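Local coordinates for DNA/pantothenate metabolism flavoprotein (Streptomyces sparsogenes DSM 40356, PDB 7CFU) that binds flavin mononucleotide and, as an FMN-dependent cysteine decarboxylase of a biosynthetic pathway, probably removes the carboxyl group of a cysteine oxidatively, at residues V22-G27 against A42-T47; P134-P139 against S192-Q197; R164-K169 against Q188-T193. All blocks are in the same frame, centred on the assembly; numbering follows the deposited sequence.

Interaction 1: residues V22-G27 against A42-T47; sequences VRLLWG and AWLRGT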
loop_
_atom_site.group_PDB
_atom_site.type_symbol
_atom_site.label_atom_id
_atom_site.label_comp_id
_atom_site.label_asym_id
_atom_site.label_seq_id
_atom_site.Cartn_x
_atom_site.Cartn_y
_atom_site.Cartn_z
ATOM N N VAL A 22 36.514 -2.349 26.047
ATOM C CA VAL A 22 35.378 -1.612 26.585
ATOM C C VAL A 22 34.269 -1.587 25.543
ATOM O O VAL A 22 34.490 -1.212 24.382
ATOM C CB VAL A 22 35.796 -0.191 26.995
ATOM C CG1 VAL A 22 34.587 0.607 27.474
ATOM C CG2 VAL A 22 36.860 -0.237 28.077
ATOM N N ARG A 23 33.072 -2.003 25.945
ATOM C CA ARG A 23 31.926 -2.050 25.043
ATOM C C ARG A 23 31.203 -0.708 25.111
ATOM O O ARG A 23 30.615 -0.356 26.142
ATOM C CB ARG A 23 31.010 -3.212 25.404
ATOM C CG ARG A 23 31.694 -4.557 25.213
ATOM C CD ARG A 23 30.891 -5.730 25.728
ATOM N NE ARG A 23 30.568 -5.635 27.146
ATOM C CZ ARG A 23 29.898 -6.569 27.818
ATOM N NH1 ARG A 23 29.491 -7.672 27.196
ATOM N NH2 ARG A 23 29.634 -6.403 29.112
ATOM N N LEU A 24 31.266 0.054 24.023
ATOM C CA LEU A 24 30.699 1.396 23.980
ATOM C C LEU A 24 29.347 1.361 23.276
ATOM O O LEU A 24 29.268 1.020 22.091
ATOM C CB LEU A 24 31.656 2.358 23.275
ATOM C CG LEU A 24 31.157 3.764 22.970
ATOM C CD1 LEU A 24 30.820 4.486 24.261
ATOM C CD2 LEU A 24 32.225 4.523 22.214
ATOM N N LEU A 25 28.288 1.708 24.006
ATOM C CA LEU A 25 26.961 1.894 23.433
ATOM C C LEU A 25 26.740 3.381 23.183
ATOM O O LEU A 25 26.907 4.200 24.092
ATOM C CB LEU A 25 25.878 1.333 24.355
ATOM C CG LEU A 25 24.450 1.328 23.800
ATOM C CD1 LEU A 25 24.348 0.510 22.527
ATOM C CD2 LEU A 25 23.489 0.809 24.850
ATOM N N TRP A 26 26.340 3.720 21.963
ATOM C CA TRP A 26 26.336 5.097 21.473
ATOM C C TRP A 26 24.947 5.456 20.947
ATOM O O TRP A 26 24.530 4.954 19.899
ATOM C CB TRP A 26 27.403 5.247 20.393
ATOM C CG TRP A 26 27.545 6.583 19.771
ATOM C CD1 TRP A 26 26.865 7.724 20.080
ATOM C CD2 TRP A 26 28.424 6.916 18.692
ATOM N NE1 TRP A 26 27.266 8.750 19.252
ATOM C CE2 TRP A 26 28.228 8.281 18.399
ATOM C CE3 TRP A 26 29.366 6.196 17.955
ATOM C CZ2 TRP A 26 28.939 8.937 17.402
ATOM C CZ3 TRP A 26 30.069 6.849 16.965
ATOM C CH2 TRP A 26 29.853 8.206 16.697
ATOM N N GLY A 27 24.239 6.333 21.657
ATOM C CA GLY A 27 22.924 6.794 21.213
ATOM C C GLY A 27 22.998 8.083 20.406
ATOM O O GLY A 27 23.717 9.012 20.765
ATOM N N ALA A 42 35.520 7.778 13.706
ATOM C CA ALA A 42 36.929 7.645 13.343
ATOM C C ALA A 42 37.840 7.988 14.517
ATOM O O ALA A 42 38.863 7.326 14.729
ATOM C CB ALA A 42 37.250 8.535 12.143
ATOM N N TRP A 43 37.494 9.027 15.284
ATOM C CA TRP A 43 38.274 9.366 16.473
ATOM C C TRP A 43 38.235 8.242 17.498
ATOM O O TRP A 43 39.259 7.912 18.108
ATOM C CB TRP A 43 37.763 10.662 17.100
ATOM C CG TRP A 43 38.384 10.957 18.437
ATOM C CD1 TRP A 43 39.643 11.432 18.664
ATOM C CD2 TRP A 43 37.783 10.784 19.728
ATOM N NE1 TRP A 43 39.859 11.576 20.014
ATOM C CE2 TRP A 43 38.735 11.180 20.689
ATOM C CE3 TRP A 43 36.533 10.337 20.164
ATOM C CZ2 TRP A 43 38.474 11.146 22.059
ATOM C CZ3 TRP A 43 36.277 10.303 21.528
ATOM C CH2 TRP A 43 37.244 10.703 22.459
ATOM N N LEU A 44 37.057 7.650 17.707
ATOM C CA LEU A 44 36.927 6.573 18.679
ATOM C C LEU A 44 37.748 5.357 18.266
ATOM O O LEU A 44 38.367 4.700 19.109
ATOM C CB LEU A 44 35.453 6.198 18.846
ATOM C CG LEU A 44 34.592 7.149 19.681
ATOM C CD1 LEU A 44 33.103 6.885 19.453
ATOM C CD2 LEU A 44 34.940 7.013 21.147
ATOM N N ARG A 45 37.760 5.036 16.975
ATOM C CA ARG A 45 38.468 3.842 16.525
ATOM C C ARG A 45 39.951 4.110 16.286
ATOM O O ARG A 45 40.807 3.369 16.781
ATOM C CB ARG A 45 37.811 3.296 15.262
ATOM C CG ARG A 45 36.451 2.717 15.523
ATOM C CD ARG A 45 35.887 2.038 14.301
ATOM N NE ARG A 45 34.659 1.341 14.652
ATOM C CZ ARG A 45 34.638 0.110 15.150
ATOM N NH1 ARG A 45 35.779 -0.543 15.345
ATOM N NH2 ARG A 45 33.483 -0.466 15.460
ATOM N N GLY A 46 40.272 5.173 15.539
ATOM C CA GLY A 46 41.638 5.404 15.101
ATOM C C GLY A 46 42.534 6.091 16.108
ATOM O O GLY A 46 43.759 6.009 15.979
ATOM N N THR A 47 41.961 6.765 17.103
ATOM C CA THR A 47 42.727 7.485 18.112
ATOM C C THR A 47 42.576 6.888 19.503
ATOM O O THR A 47 43.573 6.681 20.198
ATOM C CB THR A 47 42.314 8.971 18.145
ATOM O OG1 THR A 47 42.578 9.589 16.878
ATOM C CG2 THR A 47 43.065 9.715 19.237
#

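Interaction 2: residues P134-P139 against S192-Q197; sequences PTVIAP and STALIQ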
loop_
_atom_site.group_PDB
_atom_site.type_symbol
_atom_site.label_atom_id
_atom_site.label_comp_id
_atom_site.label_asym_id
_atom_site.label_seq_id
_atom_site.Cartn_x
_atom_site.Cartn_y
_atom_site.Cartn_z
ATOM N N PRO A 134 29.086 4.008 33.300
ATOM C CA PRO A 134 29.398 5.433 33.098
ATOM C C PRO A 134 28.725 5.953 31.834
ATOM O O PRO A 134 28.810 5.339 30.766
ATOM C CB PRO A 134 30.925 5.449 32.966
ATOM C CG PRO A 134 31.387 4.230 33.702
ATOM C CD PRO A 134 30.302 3.197 33.509
ATOM N N THR A 135 28.075 7.109 31.955
ATOM C CA THR A 135 27.266 7.666 30.879
ATOM C C THR A 135 27.641 9.118 30.627
ATOM O O THR A 135 27.675 9.929 31.560
ATOM C CB THR A 135 25.771 7.556 31.211
ATOM O OG1 THR A 135 25.441 6.183 31.457
ATOM C CG2 THR A 135 24.917 8.077 30.054
ATOM N N VAL A 136 27.887 9.445 29.363
ATOM C CA VAL A 136 28.193 10.799 28.921
ATOM C C VAL A 136 27.085 11.266 27.986
ATOM O O VAL A 136 26.760 10.577 27.013
ATOM C CB VAL A 136 29.559 10.856 28.212
ATOM C CG1 VAL A 136 29.814 12.247 27.652
ATOM C CG2 VAL A 136 30.681 10.404 29.163
ATOM N N ILE A 137 26.532 12.448 28.263
ATOM C CA ILE A 137 25.475 13.061 27.462
ATOM C C ILE A 137 26.011 14.374 26.910
ATOM O O ILE A 137 26.424 15.255 27.678
ATOM C CB ILE A 137 24.195 13.290 28.290
ATOM C CG1 ILE A 137 23.694 11.970 28.873
ATOM C CG2 ILE A 137 23.121 14.004 27.495
ATOM C CD1 ILE A 137 22.578 12.146 29.879
ATOM N N ALA A 138 25.987 14.515 25.584
ATOM C CA ALA A 138 26.519 15.689 24.893
ATOM C C ALA A 138 25.388 16.362 24.126
ATOM O O ALA A 138 25.218 16.132 22.916
ATOM C CB ALA A 138 27.671 15.315 23.963
ATOM N N PRO A 139 24.608 17.210 24.792
ATOM C CA PRO A 139 23.472 17.857 24.125
ATOM C C PRO A 139 23.919 18.937 23.152
ATOM O O PRO A 139 24.965 19.565 23.325
ATOM C CB PRO A 139 22.678 18.468 25.286
ATOM C CG PRO A 139 23.693 18.671 26.368
ATOM C CD PRO A 139 24.671 17.526 26.228
ATOM N N SER A 192 36.831 9.899 27.152
ATOM C CA SER A 192 38.056 9.226 27.585
ATOM C C SER A 192 37.974 8.843 29.057
ATOM O O SER A 192 38.326 7.722 29.442
ATOM C CB SER A 192 39.268 10.129 27.344
ATOM O OG SER A 192 39.401 10.472 25.975
ATOM N N THR A 193 37.507 9.771 29.895
ATOM C CA THR A 193 37.320 9.484 31.315
ATOM C C THR A 193 36.385 8.296 31.517
ATOM O O THR A 193 36.666 7.392 32.317
ATOM C CB THR A 193 36.771 10.731 32.015
ATOM O OG1 THR A 193 37.690 11.816 31.843
ATOM C CG2 THR A 193 36.545 10.473 33.493
ATOM N N ALA A 194 35.262 8.282 30.789
ATOM C CA ALA A 194 34.296 7.192 30.913
ATOM C C ALA A 194 34.884 5.864 30.450
ATOM O O ALA A 194 34.651 4.827 31.079
ATOM C CB ALA A 194 33.031 7.524 30.119
ATOM N N LEU A 195 35.625 5.867 29.336
ATOM C CA LEU A 195 36.231 4.627 28.852
ATOM C C LEU A 195 37.253 4.080 29.840
ATOM O O LEU A 195 37.338 2.863 30.047
ATOM C CB LEU A 195 36.870 4.857 27.482
ATOM C CG LEU A 195 35.854 5.191 26.388
ATOM C CD1 LEU A 195 36.530 5.685 25.133
ATOM C CD2 LEU A 195 35.002 3.965 26.088
ATOM N N ILE A 196 38.049 4.961 30.449
ATOM C CA ILE A 196 39.046 4.519 31.422
ATOM C C ILE A 196 38.368 4.051 32.699
ATOM O O ILE A 196 38.731 3.015 33.271
ATOM C CB ILE A 196 40.062 5.645 31.686
ATOM C CG1 ILE A 196 41.013 5.759 30.495
ATOM C CG2 ILE A 196 40.829 5.379 32.972
ATOM C CD1 ILE A 196 41.533 7.134 30.260
ATOM N N GLN A 197 37.365 4.804 33.159
ATOM C CA GLN A 197 36.589 4.388 34.320
ATOM C C GLN A 197 35.969 3.010 34.111
ATOM O O GLN A 197 35.966 2.179 35.026
ATOM C CB GLN A 197 35.523 5.445 34.608
ATOM C CG GLN A 197 34.584 5.147 35.748
ATOM C CD GLN A 197 33.543 6.241 35.919
ATOM O OE1 GLN A 197 33.489 7.194 35.141
ATOM N NE2 GLN A 197 32.690 6.088 36.918
#

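Interaction 3: residues R164-K169 against Q188-T193; sequences RIVEPK and QSAIST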
loop_
_atom_site.group_PDB
_atom_site.type_symbol
_atom_site.label_atom_id
_atom_site.label_comp_id
_atom_site.label_asym_id
_atom_site.label_seq_id
_atom_site.Cartn_x
_atom_site.Cartn_y
_atom_site.Cartn_z
ATOM N N ARG A 164 27.141 12.646 33.305
ATOM C CA ARG A 164 28.116 13.642 32.875
ATOM C C ARG A 164 27.576 14.369 31.651
ATOM O O ARG A 164 27.372 13.757 30.594
ATOM C CB ARG A 164 29.449 12.957 32.568
ATOM C CG ARG A 164 30.568 13.819 31.974
ATOM C CD ARG A 164 31.253 14.750 32.972
ATOM N NE ARG A 164 32.457 15.338 32.380
ATOM C CZ ARG A 164 32.488 16.431 31.624
ATOM N NH1 ARG A 164 31.372 17.098 31.351
ATOM N NH2 ARG A 164 33.645 16.857 31.135
ATOM N N ILE A 165 27.349 15.669 31.791
ATOM C CA ILE A 165 26.806 16.493 30.722
ATOM C C ILE A 165 27.936 17.312 30.114
ATOM O O ILE A 165 28.627 18.055 30.822
ATOM C CB ILE A 165 25.686 17.405 31.242
ATOM C CG1 ILE A 165 24.626 16.575 31.958
ATOM C CG2 ILE A 165 25.085 18.220 30.102
ATOM C CD1 ILE A 165 23.903 15.592 31.062
ATOM N N VAL A 166 28.118 17.192 28.803
ATOM C CA VAL A 166 29.052 18.021 28.054
ATOM C C VAL A 166 28.241 19.134 27.417
ATOM O O VAL A 166 27.520 18.902 26.440
ATOM C CB VAL A 166 29.818 17.221 26.991
ATOM C CG1 VAL A 166 30.731 18.153 26.197
ATOM C CG2 VAL A 166 30.612 16.094 27.642
ATOM N N GLU A 167 28.363 20.341 27.966
ATOM C CA GLU A 167 27.556 21.458 27.512
ATOM C C GLU A 167 27.939 21.846 26.085
ATOM O O GLU A 167 29.110 21.752 25.705
ATOM C CB GLU A 167 27.743 22.650 28.445
ATOM C CG GLU A 167 27.356 22.337 29.875
ATOM C CD GLU A 167 27.347 23.562 30.765
ATOM O OE1 GLU A 167 27.556 24.680 30.244
ATOM O OE2 GLU A 167 27.137 23.398 31.985
ATOM N N PRO A 168 26.985 22.279 25.274
ATOM C CA PRO A 168 27.309 22.639 23.891
ATOM C C PRO A 168 28.084 23.946 23.804
ATOM O O PRO A 168 28.125 24.750 24.739
ATOM C CB PRO A 168 25.936 22.772 23.232
ATOM C CG PRO A 168 25.024 23.126 24.340
ATOM C CD PRO A 168 25.543 22.381 25.547
ATOM N N LYS A 169 28.703 24.145 22.644
ATOM C CA LYS A 169 29.301 25.412 22.273
ATOM C C LYS A 169 28.355 26.162 21.334
ATOM O O LYS A 169 27.258 25.703 20.997
ATOM C CB LYS A 169 30.679 25.219 21.632
ATOM C CG LYS A 169 31.729 24.607 22.548
ATOM C CD LYS A 169 33.103 24.494 21.876
ATOM C CE LYS A 169 33.125 23.456 20.771
ATOM N NZ LYS A 169 34.486 23.270 20.194
ATOM N N GLN A 188 35.619 14.912 24.089
ATOM C CA GLN A 188 36.728 13.960 24.061
ATOM C C GLN A 188 37.239 13.654 25.464
ATOM O O GLN A 188 37.504 12.494 25.799
ATOM C CB GLN A 188 37.853 14.486 23.172
ATOM C CG GLN A 188 37.433 14.681 21.726
ATOM C CD GLN A 188 38.619 14.814 20.787
ATOM O OE1 GLN A 188 39.762 14.938 21.227
ATOM N NE2 GLN A 188 38.349 14.788 19.484
ATOM N N SER A 189 37.372 14.681 26.303
ATOM C CA SER A 189 37.831 14.469 27.670
ATOM C C SER A 189 36.826 13.644 28.472
ATOM O O SER A 189 37.209 12.732 29.217
ATOM C CB SER A 189 38.078 15.820 28.341
ATOM O OG SER A 189 38.379 15.669 29.716
ATOM N N ALA A 190 35.534 13.951 28.330
ATOM C CA ALA A 190 34.512 13.225 29.082
ATOM C C ALA A 190 34.432 11.765 28.657
ATOM O O ALA A 190 34.306 10.875 29.504
ATOM C CB ALA A 190 33.154 13.905 28.909
ATOM N N ILE A 191 34.506 11.495 27.352
ATOM C CA ILE A 191 34.405 10.115 26.885
ATOM C C ILE A 191 35.634 9.317 27.303
ATOM O O ILE A 191 35.514 8.168 27.748
ATOM C CB ILE A 191 34.175 10.075 25.363
ATOM C CG1 ILE A 191 32.781 10.612 25.023
ATOM C CG2 ILE A 191 34.352 8.670 24.829
ATOM C CD1 ILE A 191 32.475 10.626 23.536
ATOM N N SER A 192 36.831 9.899 27.152
ATOM C CA SER A 192 38.056 9.226 27.585
ATOM C C SER A 192 37.974 8.843 29.057
ATOM O O SER A 192 38.326 7.722 29.442
ATOM C CB SER A 192 39.268 10.129 27.344
ATOM O OG SER A 192 39.401 10.472 25.975
ATOM N N THR A 193 37.507 9.771 29.895
ATOM C CA THR A 193 37.320 9.484 31.315
ATOM C C THR A 193 36.385 8.296 31.517
ATOM O O THR A 193 36.666 7.392 32.317
ATOM C CB THR A 193 36.771 10.731 32.015
ATOM O OG1 THR A 193 37.690 11.816 31.843
ATOM C CG2 THR A 193 36.545 10.473 33.493
#

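Interaction 1: residues V22-G27 against A42-T47
Leu24 and Leu44 meet with their side chains at about a right angle, and the Trp26 indole flanks Leu44 obliquely. This is a worked example of how a helix is seated on a parallel sheet: strand 23-28 and helix 37-48 are the first two elements of a beta-alpha-beta unit that strand 52-57 completes, in the flavoprotein fold that binds FMN.

The main contribution from the helix is the branched end of Leu44. Its CG lies beside the backbone N (chi1 -76°), and chi2 of 164° turns both methyls to Leu24 CD2. Leu24 answers with this one branch, its CD2 lying 3.7 Å from Leu44 CD1 and 3.8 Å from Leu44 CD2, and so fits against the fork rather than against a single methyl. Leu44 CD1 also serves the second strand residue, standing 3.9 Å from CZ3 of Trp26 and 4.1 Å from its CE3, on the benzene part of the indole. The alternation of the strand brings Leu24 and Trp26, two residues apart, onto the same face. In Trp26 the CG is anti to the backbone N (chi1 180°), which extends the ring from the strand toward the helix, where it also touches Val37, Val40 and Asn41.

The polar corner of the indole turns to another partner, NE1 being hydrogen-bonded to the carbonyl O of Leu105 on strand 101-107. That bond limits rotation of the ring and satisfies its one polar atom inside the fold. All three side chains that touch are buried, and the CA atoms of Leu24 and Leu44 remain 9.7 Å apart, a gap filled by side chains. Across the strand-helix interface the contact is therefore purely apolar and non-directional, dependent on how the Leu24 methyl and the indole fit the fork of Leu44.

Interaction 2: residues P134-P139 against S192-Q197
Ala194 rests its methyl against both Pro134 and Val136, and in doing so joins helix 187-199 to strand 135-139 in the Rossmann-like alpha/beta fold of this flavoprotein family. The helix is the last of the chain and lies across one face of the parallel sheet; Ile137, pointing to the other face, packs on helix 109-117 instead.

In the first shell, the CB of Ala194 is 3.8 Å from CG2 of Val136 and 4.1 Å from CB of Pro134. The small methyl allows a close approach of the backbones, with 5.6 Å between the CA atoms of Pro134 and Ala194. One turn further along the helix, Gln197 lies obliquely against the proline ring. Its CG is anti to the backbone N (chi1 177°) and the chain runs on extended, which brings the terminal amide to Pro134: the carbon CD comes to 3.7 Å from the ring CG, and OE1 to 3.8 Å from the ring CB. This outer end is van der Waals packing by a polar group at an exposed position. Gln197 also touches a crystal neighbour, so the exact placing of its amide may owe something to the lattice.

A second shell fixes the two sides. Backbone hydrogen bonds tie Pro134 and Val136 to Leu102 and Thr135 to Arg164, so the strand whose face meets the helix is held between its two neighbours, 101-107 and 164-165. Ala194 also packs on Val101, and Leu195, the next helix residue, reaches Val22 and Val50. OG1 of Thr135 is hydrogen-bonded to the carbonyl O of Cys133. Within the helix, Gln197 N donates to Thr193 O at 2.8 Å.

Interaction 3: residues R164-K169 against Q188-T193
The methyl of Ala190 rests against both Val166 and Arg164, where helix 187-199 packs on strand 164-165 and the loop residue Val166 that follows it. The place is the edge of the parallel sheet of this Rossmann-like fold, whose outermost strand on this side within the chain is 164-165. The tight part is apolar: CG2 of Val166, set beside its backbone N, comes to 3.6 Å from the CB of Ala190, and both residues are buried. Val136 of the neighbouring strand touches both, so the methyl of Ala190 sits over a small hydrophobic patch.

The looser part lies toward solvent. Arg164 is exposed and bends at chi2 (75°), which turns the guanidinium so that one face lies against the Ala190 methyl. There the CB of Ala190 stands 3.5 Å above the guanidinium plane, offset toward the rim, with NH2 at 3.7 Å from that methyl and NE at 3.8 Å from it. The charged group thus meets the alanine by van der Waals contact with a face.

The helix itself is stitched by side-chain hydroxyls. Ser192 OG donates to Gln188 O at 2.8 Å, on the face of that carbonyl plane opposite to the one used by Ser192 N. One residue on the pattern repeats: Thr193 OG1 lies 2.8 Å from Ser189 O, 30° out of its plane, while Thr193 N reaches the same oxygen from the other face.

How the interactions relate
All three contacts seat helices on the same face of one parallel sheet, and the helices also meet each other: Trp43 NE1 lies 3.6 Å from Gln188 CD. Interaction 1 is wholly buried and depends on large apolar groups, two leucines and an indole. Interactions 2 and 3 share helix 187-199, including Ser192 and Thr193, and reach the neighbouring strands 135-139 and 164-165 and the residues beside them; there small alanine methyls do the close packing and polar chains, a glutamine and an arginine, lie flanking at exposed positions. Val22 CG1 against Leu195 CD2, 3.7 Å apart, continues the apolar layer from the residue before the first strand to the last helix.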